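Multicopper oxidase type 1 (Nitrosomonas europaea, PDB 3G5W) binds copper ions and probably acts as a laccase-like oxidoreductase, a two-domain multicopper oxidase that assembles as a trimer of identical chains. Local coordinates at residues F5-E10 with F25-Q30; P32-H37 with M307-V312; K137-M142 with I188-I193; H207-A212 with V238-D243. One frame throughout, in Å; residues are numbered along the deposited sequence.

Interaction 1: residues F5-E10 with F25-Q30; sequences FDLSIE and FAFNGQ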
loop_
_atom_site.group_PDB
_atom_site.type_symbol
_atom_site.label_atom_id
_atom_site.label_comp_id
_atom_site.label_asym_id
_atom_site.label_seq_id
_atom_site.Cartn_x
_atom_site.Cartn_y
_atom_site.Cartn_z
ATOM N N PHE A 5 -25.027 4.128 25.942
ATOM C CA PHE A 5 -25.674 4.246 24.648
ATOM C C PHE A 5 -26.359 2.938 24.260
ATOM O O PHE A 5 -25.997 1.863 24.755
ATOM C CB PHE A 5 -24.653 4.615 23.567
ATOM C CG PHE A 5 -23.719 5.745 23.942
ATOM C CD1 PHE A 5 -24.211 7.011 24.241
ATOM C CD2 PHE A 5 -22.339 5.544 23.949
ATOM C CE1 PHE A 5 -23.343 8.053 24.561
ATOM C CE2 PHE A 5 -21.461 6.578 24.268
ATOM C CZ PHE A 5 -21.961 7.835 24.572
ATOM N N ASP A 6 -27.342 3.046 23.369
ATOM C CA ASP A 6 -28.038 1.887 22.810
ATOM C C ASP A 6 -27.853 1.848 21.298
ATOM O O ASP A 6 -27.967 2.879 20.624
ATOM C CB ASP A 6 -29.541 1.930 23.124
ATOM C CG ASP A 6 -29.859 1.695 24.603
ATOM O OD1 ASP A 6 -29.040 1.102 25.338
ATOM O OD2 ASP A 6 -30.960 2.105 25.035
ATOM N N LEU A 7 -27.574 0.659 20.769
ATOM C CA LEU A 7 -27.575 0.435 19.326
ATOM C C LEU A 7 -28.443 -0.751 18.945
ATOM O O LEU A 7 -28.417 -1.783 19.609
ATOM C CB LEU A 7 -26.152 0.191 18.803
ATOM C CG LEU A 7 -25.176 1.365 18.707
ATOM C CD1 LEU A 7 -23.805 0.859 18.293
ATOM C CD2 LEU A 7 -25.665 2.415 17.719
ATOM N N SER A 8 -29.202 -0.600 17.868
ATOM C CA SER A 8 -29.868 -1.730 17.235
ATOM C C SER A 8 -29.128 -2.050 15.946
ATOM O O SER A 8 -28.464 -1.185 15.381
ATOM C CB SER A 8 -31.327 -1.397 16.933
ATOM O OG SER A 8 -31.406 -0.345 15.989
ATOM N N ILE A 9 -29.218 -3.295 15.495
ATOM C CA ILE A 9 -28.695 -3.676 14.185
ATOM C C ILE A 9 -29.911 -4.019 13.329
ATOM O O ILE A 9 -30.668 -4.920 13.674
ATOM C CB ILE A 9 -27.737 -4.897 14.265
ATOM C CG1 ILE A 9 -26.769 -4.761 15.451
ATOM C CG2 ILE A 9 -27.007 -5.090 12.937
ATOM C CD1 ILE A 9 -25.902 -5.988 15.714
ATOM N N GLU A 10 -30.103 -3.297 12.229
ATOM C CA GLU A 10 -31.315 -3.438 11.418
ATOM C C GLU A 10 -31.007 -3.692 9.948
ATOM O O GLU A 10 -30.076 -3.102 9.394
ATOM C CB GLU A 10 -32.185 -2.176 11.537
ATOM C CG GLU A 10 -32.616 -1.827 12.960
ATOM C CD GLU A 10 -33.186 -0.415 13.090
ATOM O OE1 GLU A 10 -33.236 0.090 14.230
ATOM O OE2 GLU A 10 -33.575 0.199 12.069
ATOM N N PHE A 25 -26.662 -4.216 7.037
ATOM C CA PHE A 25 -27.017 -4.518 8.419
ATOM C C PHE A 25 -26.533 -3.340 9.252
ATOM O O PHE A 25 -25.423 -3.349 9.786
ATOM C CB PHE A 25 -26.368 -5.831 8.895
ATOM C CG PHE A 25 -26.448 -6.961 7.894
ATOM C CD1 PHE A 25 -27.632 -7.236 7.219
ATOM C CD2 PHE A 25 -25.339 -7.764 7.644
ATOM C CE1 PHE A 25 -27.706 -8.280 6.297
ATOM C CE2 PHE A 25 -25.409 -8.819 6.722
ATOM C CZ PHE A 25 -26.591 -9.066 6.048
ATOM N N ALA A 26 -27.385 -2.328 9.362
ATOM C CA ALA A 26 -26.969 -1.011 9.818
ATOM C C ALA A 26 -27.210 -0.766 11.300
ATOM O O ALA A 26 -28.306 -1.017 11.822
ATOM C CB ALA A 26 -27.670 0.053 8.989
ATOM N N PHE A 27 -26.191 -0.243 11.972
ATOM C CA PHE A 27 -26.344 0.189 13.352
ATOM C C PHE A 27 -27.285 1.402 13.406
ATOM O O PHE A 27 -27.054 2.409 12.725
ATOM C CB PHE A 27 -24.986 0.491 13.990
ATOM C CG PHE A 27 -24.059 -0.704 14.047
ATOM C CD1 PHE A 27 -24.324 -1.767 14.906
ATOM C CD2 PHE A 27 -22.922 -0.762 13.246
ATOM C CE1 PHE A 27 -23.476 -2.880 14.956
ATOM C CE2 PHE A 27 -22.058 -1.864 13.296
ATOM C CZ PHE A 27 -22.335 -2.924 14.152
ATOM N N ASN A 28 -28.350 1.275 14.197
ATOM C CA ASN A 28 -29.435 2.271 14.280
ATOM C C ASN A 28 -30.011 2.650 12.913
ATOM O O ASN A 28 -30.440 3.787 12.700
ATOM C CB ASN A 28 -28.994 3.523 15.064
ATOM C CG ASN A 28 -29.036 3.330 16.576
ATOM O OD1 ASN A 28 -29.392 2.266 17.078
ATOM N ND2 ASN A 28 -28.662 4.377 17.315
ATOM N N GLY A 29 -30.017 1.687 11.990
ATOM C CA GLY A 29 -30.561 1.883 10.648
ATOM C C GLY A 29 -29.880 2.946 9.792
ATOM O O GLY A 29 -30.492 3.468 8.862
ATOM N N GLN A 30 -28.615 3.253 10.095
ATOM C CA GLN A 30 -27.850 4.242 9.336
ATOM C C GLN A 30 -26.456 3.749 8.961
ATOM O O GLN A 30 -25.868 2.936 9.679
ATOM C CB GLN A 30 -27.742 5.572 10.098
ATOM C CG GLN A 30 -26.945 5.516 11.385
ATOM C CD GLN A 30 -26.699 6.891 11.956
ATOM O OE1 GLN A 30 -25.665 7.513 11.694
ATOM N NE2 GLN A 30 -27.657 7.388 12.716
HETATM O O HOH W 1 -30.094 5.499 20.275
#
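Asn-28 lies across Leu-7 at about a right angle, and its amide reaches back to the strand 5-10. Its CG is anti to its own carbonyl carbon (chi1 -80°), which brings OD1 to the backbone of Ser-8. Ser-8 N donates to Asn-28 OD1 at 3.0 Å, in a nearly straight bond of 168°. Asn-28 N returns a bond to Ser-8 O at 2.7 Å. The same residue is thus held through both its main chain and its side chain. Leu-7 CD2 packs 3.6 Å from Asn-28 ND2, whose hydrogen bond goes to Asn-309 OD1. An alanine at this position is likely to leave Ser-8 N without this acceptor and Asn-309 without its amide partner.

Ile-9 and Phe-27 form a non-hydrogen-bonded antiparallel pair. Their side chains run side by side, with Ile-9 CG1 3.8 Å from Phe-27 CE1. Glu-10 and Ala-26 form the next, hydrogen-bonded pair. Ala-26 O takes Glu-10 N and Gly-29 N from opposite faces of its carbonyl plane, and the second of these bonds closes the type II beta turn from Ala-26 to Gly-29. Ser-8 OG donates to Glu-10 OE1 at 2.6 Å on the side facing away from Ile-9.

Both segments belong to the hairpin of strands 2-15 and 20-27. Strand 43-50 pairs with strand 2-15 in parallel. Phe-25 packs on the copper ligands His-56 and His-111, and Ile-9 on the ligand Met-117.

Interaction 2: residues P32-H37 with M307-V312; sequences PAPLIH and MHNSKV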
loop_
_atom_site.group_PDB
_atom_site.type_symbol
_atom_site.label_atom_id
_atom_site.label_comp_id
_atom_site.label_asym_id
_atom_site.label_seq_id
_atom_site.Cartn_x
_atom_site.Cartn_y
_atom_site.Cartn_z
ATOM N N PRO A 32 -22.797 5.644 7.416
ATOM C CA PRO A 32 -22.085 5.089 8.575
ATOM C C PRO A 32 -22.951 5.056 9.827
ATOM O O PRO A 32 -23.956 5.770 9.912
ATOM C CB PRO A 32 -20.915 6.063 8.784
ATOM C CG PRO A 32 -21.241 7.274 7.993
ATOM C CD PRO A 32 -22.092 6.813 6.856
ATOM N N ALA A 33 -22.554 4.224 10.781
ATOM C CA ALA A 33 -23.231 4.098 12.059
ATOM C C ALA A 33 -23.120 5.406 12.852
ATOM O O ALA A 33 -22.356 6.299 12.470
ATOM C CB ALA A 33 -22.634 2.946 12.840
ATOM N N PRO A 34 -23.902 5.537 13.942
ATOM C CA PRO A 34 -23.865 6.737 14.788
ATOM C C PRO A 34 -22.468 7.142 15.274
ATOM O O PRO A 34 -21.653 6.290 15.643
ATOM C CB PRO A 34 -24.765 6.353 15.968
ATOM C CG PRO A 34 -25.758 5.391 15.348
ATOM C CD PRO A 34 -24.910 4.569 14.420
ATOM N N LEU A 35 -22.204 8.446 15.250
ATOM C CA LEU A 35 -20.980 8.981 15.806
ATOM C C LEU A 35 -20.989 8.799 17.311
ATOM O O LEU A 35 -21.934 9.220 17.991
ATOM C CB LEU A 35 -20.835 10.471 15.466
ATOM C CG LEU A 35 -19.784 11.264 16.248
ATOM C CD1 LEU A 35 -18.354 10.819 15.858
ATOM C CD2 LEU A 35 -19.987 12.756 16.031
ATOM N N ILE A 36 -19.951 8.150 17.823
ATOM C CA ILE A 36 -19.715 8.100 19.259
ATOM C C ILE A 36 -18.565 9.048 19.568
ATOM O O ILE A 36 -17.429 8.849 19.120
ATOM C CB ILE A 36 -19.422 6.660 19.780
ATOM C CG1 ILE A 36 -20.594 5.719 19.459
ATOM C CG2 ILE A 36 -19.161 6.690 21.282
ATOM C CD1 ILE A 36 -20.355 4.261 19.847
ATOM N N HIS A 37 -18.882 10.092 20.327
ATOM C CA HIS A 37 -17.950 11.164 20.595
ATOM C C HIS A 37 -17.856 11.372 22.104
ATOM O O HIS A 37 -18.793 11.879 22.742
ATOM C CB HIS A 37 -18.415 12.426 19.867
ATOM C CG HIS A 37 -17.426 13.550 19.893
ATOM N ND1 HIS A 37 -16.075 13.355 20.096
ATOM C CD2 HIS A 37 -17.590 14.880 19.708
ATOM C CE1 HIS A 37 -15.455 14.519 20.046
ATOM N NE2 HIS A 37 -16.352 15.461 19.815
ATOM N N MET A 307 -23.542 10.110 21.908
ATOM C CA MET A 307 -23.802 9.439 20.636
ATOM C C MET A 307 -24.715 10.282 19.764
ATOM O O MET A 307 -25.724 10.809 20.238
ATOM C CB MET A 307 -24.420 8.053 20.857
ATOM C CG MET A 307 -24.620 7.259 19.560
ATOM S SD MET A 307 -25.229 5.566 19.795
ATOM C CE MET A 307 -26.957 5.915 20.035
ATOM N N HIS A 308 -24.374 10.400 18.487
ATOM C CA HIS A 308 -25.165 11.209 17.566
ATOM C C HIS A 308 -25.666 10.391 16.383
ATOM O O HIS A 308 -24.877 9.947 15.544
ATOM C CB HIS A 308 -24.368 12.439 17.099
ATOM C CG HIS A 308 -23.938 13.329 18.224
ATOM N ND1 HIS A 308 -24.781 14.255 18.800
ATOM C CD2 HIS A 308 -22.773 13.402 18.909
ATOM C CE1 HIS A 308 -24.145 14.875 19.779
ATOM N NE2 HIS A 308 -22.925 14.375 19.866
ATOM N N ASN A 309 -26.984 10.183 16.340
ATOM C CA ASN A 309 -27.630 9.621 15.155
ATOM C C ASN A 309 -27.814 10.729 14.139
ATOM O O ASN A 309 -27.802 11.906 14.499
ATOM C CB ASN A 309 -28.997 9.031 15.501
ATOM C CG ASN A 309 -28.913 7.934 16.529
ATOM O OD1 ASN A 309 -28.043 7.068 16.464
ATOM N ND2 ASN A 309 -29.817 7.969 17.497
ATOM N N SER A 310 -27.994 10.367 12.876
ATOM C CA SER A 310 -28.234 11.372 11.850
ATOM C C SER A 310 -29.162 10.887 10.761
ATOM O O SER A 310 -28.954 9.810 10.209
ATOM C CB SER A 310 -26.928 11.823 11.206
ATOM O OG SER A 310 -27.214 12.725 10.140
ATOM N N LYS A 311 -30.155 11.712 10.436
ATOM C CA LYS A 311 -31.079 11.437 9.337
ATOM C C LYS A 311 -30.373 11.492 7.982
ATOM O O LYS A 311 -30.863 10.936 7.002
ATOM C CB LYS A 311 -32.265 12.411 9.364
ATOM C CG LYS A 311 -33.198 12.246 10.566
ATOM C CD LYS A 311 -34.368 13.231 10.476
ATOM C CE LYS A 311 -35.233 13.219 11.734
ATOM N NZ LYS A 311 -36.343 12.225 11.656
ATOM N N VAL A 312 -29.223 12.161 7.930
ATOM C CA VAL A 312 -28.398 12.203 6.719
ATOM C C VAL A 312 -27.954 10.795 6.284
ATOM O O VAL A 312 -27.935 10.487 5.089
ATOM C CB VAL A 312 -27.156 13.118 6.907
ATOM C CG1 VAL A 312 -26.240 13.081 5.667
ATOM C CG2 VAL A 312 -27.586 14.560 7.230
#
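Two backbone hydrogen bonds join Leu-35 and His-308 as an antiparallel pair. His-308 N donates to Leu-35 O at 2.8 Å and lies in the carbonyl plane. The return bond, Leu-35 N to His-308 O, is weak at 3.1 Å and bent to 133°. Leu-35 O also receives a CA-H...O contact from Met-307 CA at 3.2 Å.

The packing contacts fall on both faces. On one, Met-307 CG touches Pro-34 CB at 3.7 Å and sits 4.3 Å from Ile-36 CG1. CG is anti to the backbone N of Met-307 (chi1 -176°), and the chain bends only at its end, where SD also borders Pro-34 CB. On the other face, Leu-35 and His-308 lie side by side, with CD2 of the leucine 4.1 Å from CD2 of the imidazole.

The polar side chains bond elsewhere. Asn-309 OD1 rests against Pro-34 CG but accepts from Asn-28. His-308 NE2 bonds to Asp-304 O.

Strand 306-308, far along the chain from strand 35-39, is within this chain an outermost strand of a sheet in the first cupredoxin-like domain. The chemistry implies a short join: the main chain supplies the hydrogen bonds, and across the segments the side chains add packing.

Interaction 3: residues K137-M142 with I188-I193; sequences KDYILM and IRLRLI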
loop_
_atom_site.group_PDB
_atom_site.type_symbol
_atom_site.label_atom_id
_atom_site.label_comp_id
_atom_site.label_asym_id
_atom_site.label_seq_id
_atom_site.Cartn_x
_atom_site.Cartn_y
_atom_site.Cartn_z
ATOM N N LYS A 137 -12.310 23.329 12.041
ATOM C CA LYS A 137 -13.370 22.426 11.544
ATOM C C LYS A 137 -12.858 20.974 11.441
ATOM O O LYS A 137 -11.755 20.726 10.970
ATOM C CB LYS A 137 -13.898 22.866 10.174
ATOM C CG LYS A 137 -14.356 24.320 10.037
ATOM C CD LYS A 137 -15.043 24.567 8.684
ATOM C CE LYS A 137 -16.528 24.192 8.741
ATOM N NZ LYS A 137 -17.312 24.653 7.545
ATOM N N ASP A 138 -13.692 20.024 11.853
ATOM C CA ASP A 138 -13.286 18.632 12.000
ATOM C C ASP A 138 -14.215 17.762 11.136
ATOM O O ASP A 138 -15.433 17.882 11.236
ATOM C CB ASP A 138 -13.403 18.257 13.481
ATOM C CG ASP A 138 -12.425 17.178 13.912
ATOM O OD1 ASP A 138 -11.949 16.403 13.061
ATOM O OD2 ASP A 138 -12.141 17.093 15.127
ATOM N N TYR A 139 -13.627 16.910 10.298
ATOM C CA TYR A 139 -14.355 16.100 9.307
ATOM C C TYR A 139 -13.988 14.613 9.385
ATOM O O TYR A 139 -12.813 14.270 9.497
ATOM C CB TYR A 139 -14.033 16.587 7.887
ATOM C CG TYR A 139 -14.563 17.961 7.563
ATOM C CD1 TYR A 139 -15.719 18.116 6.804
ATOM C CD2 TYR A 139 -13.907 19.108 8.020
ATOM C CE1 TYR A 139 -16.221 19.381 6.507
ATOM C CE2 TYR A 139 -14.395 20.377 7.727
ATOM C CZ TYR A 139 -15.552 20.509 6.985
ATOM O OH TYR A 139 -16.034 21.763 6.693
ATOM N N ILE A 140 -14.992 13.743 9.280
ATOM C CA ILE A 140 -14.770 12.297 9.276
ATOM C C ILE A 140 -15.060 11.782 7.869
ATOM O O ILE A 140 -16.154 12.012 7.346
ATOM C CB ILE A 140 -15.679 11.577 10.311
ATOM C CG1 ILE A 140 -15.315 12.019 11.737
ATOM C CG2 ILE A 140 -15.587 10.043 10.157
ATOM C CD1 ILE A 140 -16.327 11.629 12.794
ATOM N N LEU A 141 -14.067 11.143 7.248
ATOM C CA LEU A 141 -14.251 10.504 5.935
ATOM C C LEU A 141 -13.940 9.012 6.025
ATOM O O LEU A 141 -12.772 8.613 6.140
ATOM C CB LEU A 141 -13.370 11.124 4.836
ATOM C CG LEU A 141 -12.946 12.586 4.599
ATOM C CD1 LEU A 141 -13.009 12.893 3.100
ATOM C CD2 LEU A 141 -13.670 13.651 5.398
ATOM N N MET A 142 -14.988 8.196 5.955
ATOM C CA MET A 142 -14.840 6.743 5.995
ATOM C C MET A 142 -14.884 6.180 4.578
ATOM O O MET A 142 -15.857 6.382 3.856
ATOM C CB MET A 142 -15.928 6.117 6.878
ATOM C CG MET A 142 -15.954 6.709 8.302
ATOM S SD MET A 142 -17.009 5.834 9.476
ATOM C CE MET A 142 -15.989 4.402 9.820
ATOM N N ILE A 188 -8.527 22.812 8.794
ATOM C CA ILE A 188 -9.389 21.630 8.862
ATOM C C ILE A 188 -8.612 20.363 9.198
ATOM O O ILE A 188 -7.437 20.219 8.855
ATOM C CB ILE A 188 -10.296 21.445 7.603
ATOM C CG1 ILE A 188 -9.481 21.037 6.368
ATOM C CG2 ILE A 188 -11.130 22.716 7.343
ATOM C CD1 ILE A 188 -10.314 20.859 5.093
ATOM N N ARG A 189 -9.291 19.465 9.894
ATOM C CA ARG A 189 -8.755 18.172 10.246
ATOM C C ARG A 189 -9.615 17.143 9.532
ATOM O O ARG A 189 -10.808 17.046 9.800
ATOM C CB ARG A 189 -8.836 17.998 11.756
ATOM C CG ARG A 189 -8.284 16.693 12.301
ATOM C CD ARG A 189 -8.369 16.709 13.828
ATOM N NE ARG A 189 -7.799 15.501 14.417
ATOM C CZ ARG A 189 -7.343 15.412 15.666
ATOM N NH1 ARG A 189 -6.835 14.267 16.105
ATOM N NH2 ARG A 189 -7.380 16.467 16.475
ATOM N N LEU A 190 -9.016 16.417 8.590
ATOM C CA LEU A 190 -9.691 15.308 7.931
ATOM C C LEU A 190 -9.303 13.996 8.598
ATOM O O LEU A 190 -8.138 13.581 8.564
ATOM C CB LEU A 190 -9.355 15.254 6.438
ATOM C CG LEU A 190 -9.448 16.528 5.593
ATOM C CD1 LEU A 190 -8.973 16.231 4.168
ATOM C CD2 LEU A 190 -10.857 17.113 5.594
ATOM N N ARG A 191 -10.285 13.345 9.206
ATOM C CA ARG A 191 -10.049 12.068 9.867
ATOM C C ARG A 191 -10.386 10.950 8.874
ATOM O O ARG A 191 -11.557 10.623 8.664
ATOM C CB ARG A 191 -10.879 11.976 11.152
ATOM C CG ARG A 191 -10.610 13.118 12.154
ATOM C CD ARG A 191 -11.505 12.994 13.386
ATOM N NE ARG A 191 -11.280 14.058 14.373
ATOM C CZ ARG A 191 -10.687 13.888 15.552
ATOM N NH1 ARG A 191 -10.224 12.696 15.918
ATOM N NH2 ARG A 191 -10.561 14.923 16.379
ATOM N N LEU A 192 -9.352 10.405 8.232
ATOM C CA LEU A 192 -9.531 9.392 7.196
ATOM C C LEU A 192 -9.534 8.018 7.840
ATOM O O LEU A 192 -8.627 7.686 8.600
ATOM C CB LEU A 192 -8.403 9.470 6.149
ATOM C CG LEU A 192 -8.073 10.824 5.501
ATOM C CD1 LEU A 192 -6.916 10.670 4.514
ATOM C CD2 LEU A 192 -9.297 11.440 4.823
ATOM N N ILE A 193 -10.558 7.224 7.540
ATOM C CA ILE A 193 -10.679 5.877 8.093
ATOM C C ILE A 193 -10.777 4.870 6.950
ATOM O O ILE A 193 -11.643 4.985 6.088
ATOM C CB ILE A 193 -11.887 5.747 9.075
ATOM C CG1 ILE A 193 -11.822 6.847 10.158
ATOM C CG2 ILE A 193 -11.904 4.344 9.712
ATOM C CD1 ILE A 193 -13.062 6.958 11.058
#
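Ile-188 opens a run of parallel pairing between strands 137-146 and 187-194, in a sheet of the second cupredoxin-like domain. Its CG2 meets Lys-137 CB and Tyr-139 CE2, each at 4.0 Å. Arg-189 carries the ladder on: its N donates to Lys-137 O, and its O accepts from Tyr-139 N. The side chain is fully extended, with CG anti to the backbone N (chi1 -179°). Its guanidinium lies against that of Arg-191, and Asp-237 and Glu-132 bind it by salt bridges.

Leu-190 turns to the other face and sets CD2 4.0 Å from Tyr-139 CB. Arg-191 N then donates to Tyr-139 O at 2.7 Å. Its side chain runs back to Asp-138 and grips the carboxylate side-on. NE meets OD1 of Asp-138 at 2.8 Å, and NH2 meets OD2 of the same carboxylate at 3.0 Å. The two planes are 29° apart, nearly coplanar. NH1 bonds to Thr-99, so the group spans two partners and is held from turning. A leucine in its place would probably leave the Asp-138 carboxylate without its ion pair and Thr-99 without this donor. The nearby acids would also likely temper the charge of the two arginines lying face against face.

Leu-192 lies alongside Leu-141, pointing the same way. Ile-193 N continues the ladder to Leu-141 O. On the opposite face from these leucines, Ile-193 CD1 touches Met-142 CG at 4.0 Å and also borders Ile-140 CG2.

Interaction 4: residues H207-A212 with V238-D243; sequences HISQIA and VILNMD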
loop_
_atom_site.group_PDB
_atom_site.type_symbol
_atom_site.label_atom_id
_atom_site.label_comp_id
_atom_site.label_asym_id
_atom_site.label_seq_id
_atom_site.Cartn_x
_atom_site.Cartn_y
_atom_site.Cartn_z
ATOM N N HIS A 207 -3.238 22.527 -1.592
ATOM C CA HIS A 207 -2.881 22.616 -0.176
ATOM C C HIS A 207 -1.801 21.615 0.200
ATOM O O HIS A 207 -1.604 20.613 -0.487
ATOM C CB HIS A 207 -4.115 22.373 0.699
ATOM C CG HIS A 207 -5.249 23.303 0.403
ATOM N ND1 HIS A 207 -5.513 24.418 1.168
ATOM C CD2 HIS A 207 -6.165 23.305 -0.594
ATOM C CE1 HIS A 207 -6.547 25.062 0.659
ATOM N NE2 HIS A 207 -6.964 24.405 -0.407
ATOM N N ILE A 208 -1.115 21.889 1.308
ATOM C CA ILE A 208 -0.168 20.938 1.881
ATOM C C ILE A 208 -0.887 20.045 2.888
ATOM O O ILE A 208 -1.437 20.533 3.874
ATOM C CB ILE A 208 1.015 21.652 2.583
ATOM C CG1 ILE A 208 1.730 22.591 1.600
ATOM C CG2 ILE A 208 1.979 20.609 3.179
ATOM C CD1 ILE A 208 2.684 23.590 2.258
ATOM N N SER A 209 -0.895 18.739 2.624
ATOM C CA SER A 209 -1.388 17.766 3.592
ATOM C C SER A 209 -0.362 17.568 4.698
ATOM O O SER A 209 0.775 17.164 4.430
ATOM C CB SER A 209 -1.673 16.421 2.917
ATOM O OG SER A 209 -2.797 16.507 2.061
ATOM N N GLN A 210 -0.760 17.867 5.934
ATOM C CA GLN A 210 0.075 17.574 7.088
ATOM C C GLN A 210 -0.468 16.304 7.730
ATOM O O GLN A 210 -1.498 16.336 8.407
ATOM C CB GLN A 210 0.061 18.725 8.105
ATOM C CG GLN A 210 0.523 20.079 7.567
ATOM C CD GLN A 210 0.310 21.198 8.582
ATOM O OE1 GLN A 210 0.912 21.198 9.655
ATOM N NE2 GLN A 210 -0.565 22.148 8.251
ATOM N N ILE A 211 0.223 15.191 7.508
ATOM C CA ILE A 211 -0.180 13.899 8.070
ATOM C C ILE A 211 0.282 13.898 9.522
ATOM O O ILE A 211 1.468 13.712 9.801
ATOM C CB ILE A 211 0.426 12.717 7.267
ATOM C CG1 ILE A 211 0.058 12.853 5.781
ATOM C CG2 ILE A 211 -0.055 11.377 7.837
ATOM C CD1 ILE A 211 0.897 12.038 4.825
ATOM N N ALA A 212 -0.656 14.131 10.438
ATOM C CA ALA A 212 -0.313 14.443 11.832
ATOM C C ALA A 212 -0.553 13.323 12.852
ATOM O O ALA A 212 0.067 13.318 13.926
ATOM C CB ALA A 212 -1.025 15.720 12.271
ATOM N N VAL A 238 -5.360 14.200 8.845
ATOM C CA VAL A 238 -4.649 15.123 7.975
ATOM C C VAL A 238 -5.117 16.533 8.288
ATOM O O VAL A 238 -6.316 16.824 8.220
ATOM C CB VAL A 238 -4.889 14.800 6.484
ATOM C CG1 VAL A 238 -4.085 15.743 5.589
ATOM C CG2 VAL A 238 -4.518 13.347 6.184
ATOM N N ILE A 239 -4.170 17.394 8.647
ATOM C CA ILE A 239 -4.482 18.792 8.930
ATOM C C ILE A 239 -4.084 19.683 7.743
ATOM O O ILE A 239 -2.971 19.577 7.218
ATOM C CB ILE A 239 -3.890 19.255 10.297
ATOM C CG1 ILE A 239 -4.827 18.817 11.428
ATOM C CG2 ILE A 239 -3.773 20.786 10.367
ATOM C CD1 ILE A 239 -4.325 17.706 12.288
ATOM N N LEU A 240 -5.020 20.519 7.301
ATOM C CA LEU A 240 -4.806 21.399 6.162
ATOM C C LEU A 240 -5.074 22.846 6.565
ATOM O O LEU A 240 -6.139 23.156 7.111
ATOM C CB LEU A 240 -5.740 21.012 5.000
ATOM C CG LEU A 240 -5.799 19.600 4.401
ATOM C CD1 LEU A 240 -7.099 19.428 3.600
ATOM C CD2 LEU A 240 -4.624 19.344 3.496
ATOM N N ASN A 241 -4.112 23.726 6.302
ATOM C CA ASN A 241 -4.308 25.161 6.517
ATOM C C ASN A 241 -5.006 25.728 5.291
ATOM O O ASN A 241 -4.501 25.598 4.171
ATOM C CB ASN A 241 -2.975 25.887 6.767
ATOM C CG ASN A 241 -2.260 25.410 8.026
ATOM O OD1 ASN A 241 -2.888 25.059 9.031
ATOM N ND2 ASN A 241 -0.927 25.395 7.978
ATOM N N MET A 242 -6.178 26.328 5.496
ATOM C CA MET A 242 -6.983 26.837 4.386
ATOM C C MET A 242 -6.556 28.258 4.019
ATOM O O MET A 242 -7.235 29.223 4.366
ATOM C CB MET A 242 -8.485 26.797 4.715
ATOM C CG MET A 242 -9.097 25.401 4.928
ATOM S SD MET A 242 -8.922 24.256 3.521
ATOM C CE MET A 242 -7.473 23.415 4.048
ATOM N N ASP A 243 -5.436 28.374 3.305
ATOM C CA ASP A 243 -4.844 29.680 3.006
ATOM C C ASP A 243 -4.838 30.028 1.513
ATOM O O ASP A 243 -4.114 30.925 1.084
ATOM C CB ASP A 243 -3.412 29.726 3.547
ATOM C CG ASP A 243 -2.504 28.673 2.906
ATOM O OD1 ASP A 243 -1.334 28.579 3.331
ATOM O OD2 ASP A 243 -2.947 27.940 1.987
HETATM O O HOH W 2 -1.652 22.804 5.371
HETATM O O HOH W 3 -2.108 24.562 2.629
#
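Gln-210 lies along the backbone of Ile-239 and reaches Asn-241 at its tip. CB starts 3.3 Å from Ile-239 O. CG is anti to its own carbonyl carbon (chi1 -58°) and keeps to the same oxygen at 3.5 Å. CD follows somewhat farther from it. At the tip, NE2 donates to a water that also bonds Ile-208 O and Asn-241 N. This water bridges the two segments just past the direct pairing. NE2 also lies close to Asn-241 ND2. Both are donors, so this is contact without a bond, and the two amide planes stand 68° apart.

The backbones of Gln-210 and Ile-239 form a hydrogen-bonded antiparallel pair, with Ile-239 N to Gln-210 O at 2.9 Å. Strands 209-214 and 235-241 are neighbours in the six-stranded sheet of the second cupredoxin-like domain. Ala-212 CB packs on Ile-239 CD1. On the other face, Ser-209 CB meets Val-238 CG1 at 3.7 Å, and Leu-240 CD2 comes to Ser-209 CA.

Beyond the strand, His-207 crosses Met-242 at about a right angle. Met-242 SD sits 4.3 Å from the centroid of the imidazole, obliquely. His-207 ND1 makes a weak bond to Asn-241 O, which lies in the ring plane. A second water joins Asn-241 O to Ile-208 N. Asp-243 forms a salt bridge with Arg-66 of the second subunit.

The four contacts follow the two-domain layout. Interactions 1 and 2 belong to the first domain, with centres 10 Å apart, and touch where Asp-6 packs on Met-307. Interactions 3 and 4 share one sheet of the second domain, with centres 11 Å apart. There strand 187-194 bonds directly to strand 235-241. Interactions 2 and 3 touch where Leu-35 packs on Ile-140, one place where the two domains meet. Interactions 1 and 4 lie about 34 Å apart between centres, on opposite sides of the chain's centre. Along the chain, interaction 1 closes first. Interaction 2 then spans both later ones, so the C-terminal region returns to the first domain after the second is complete.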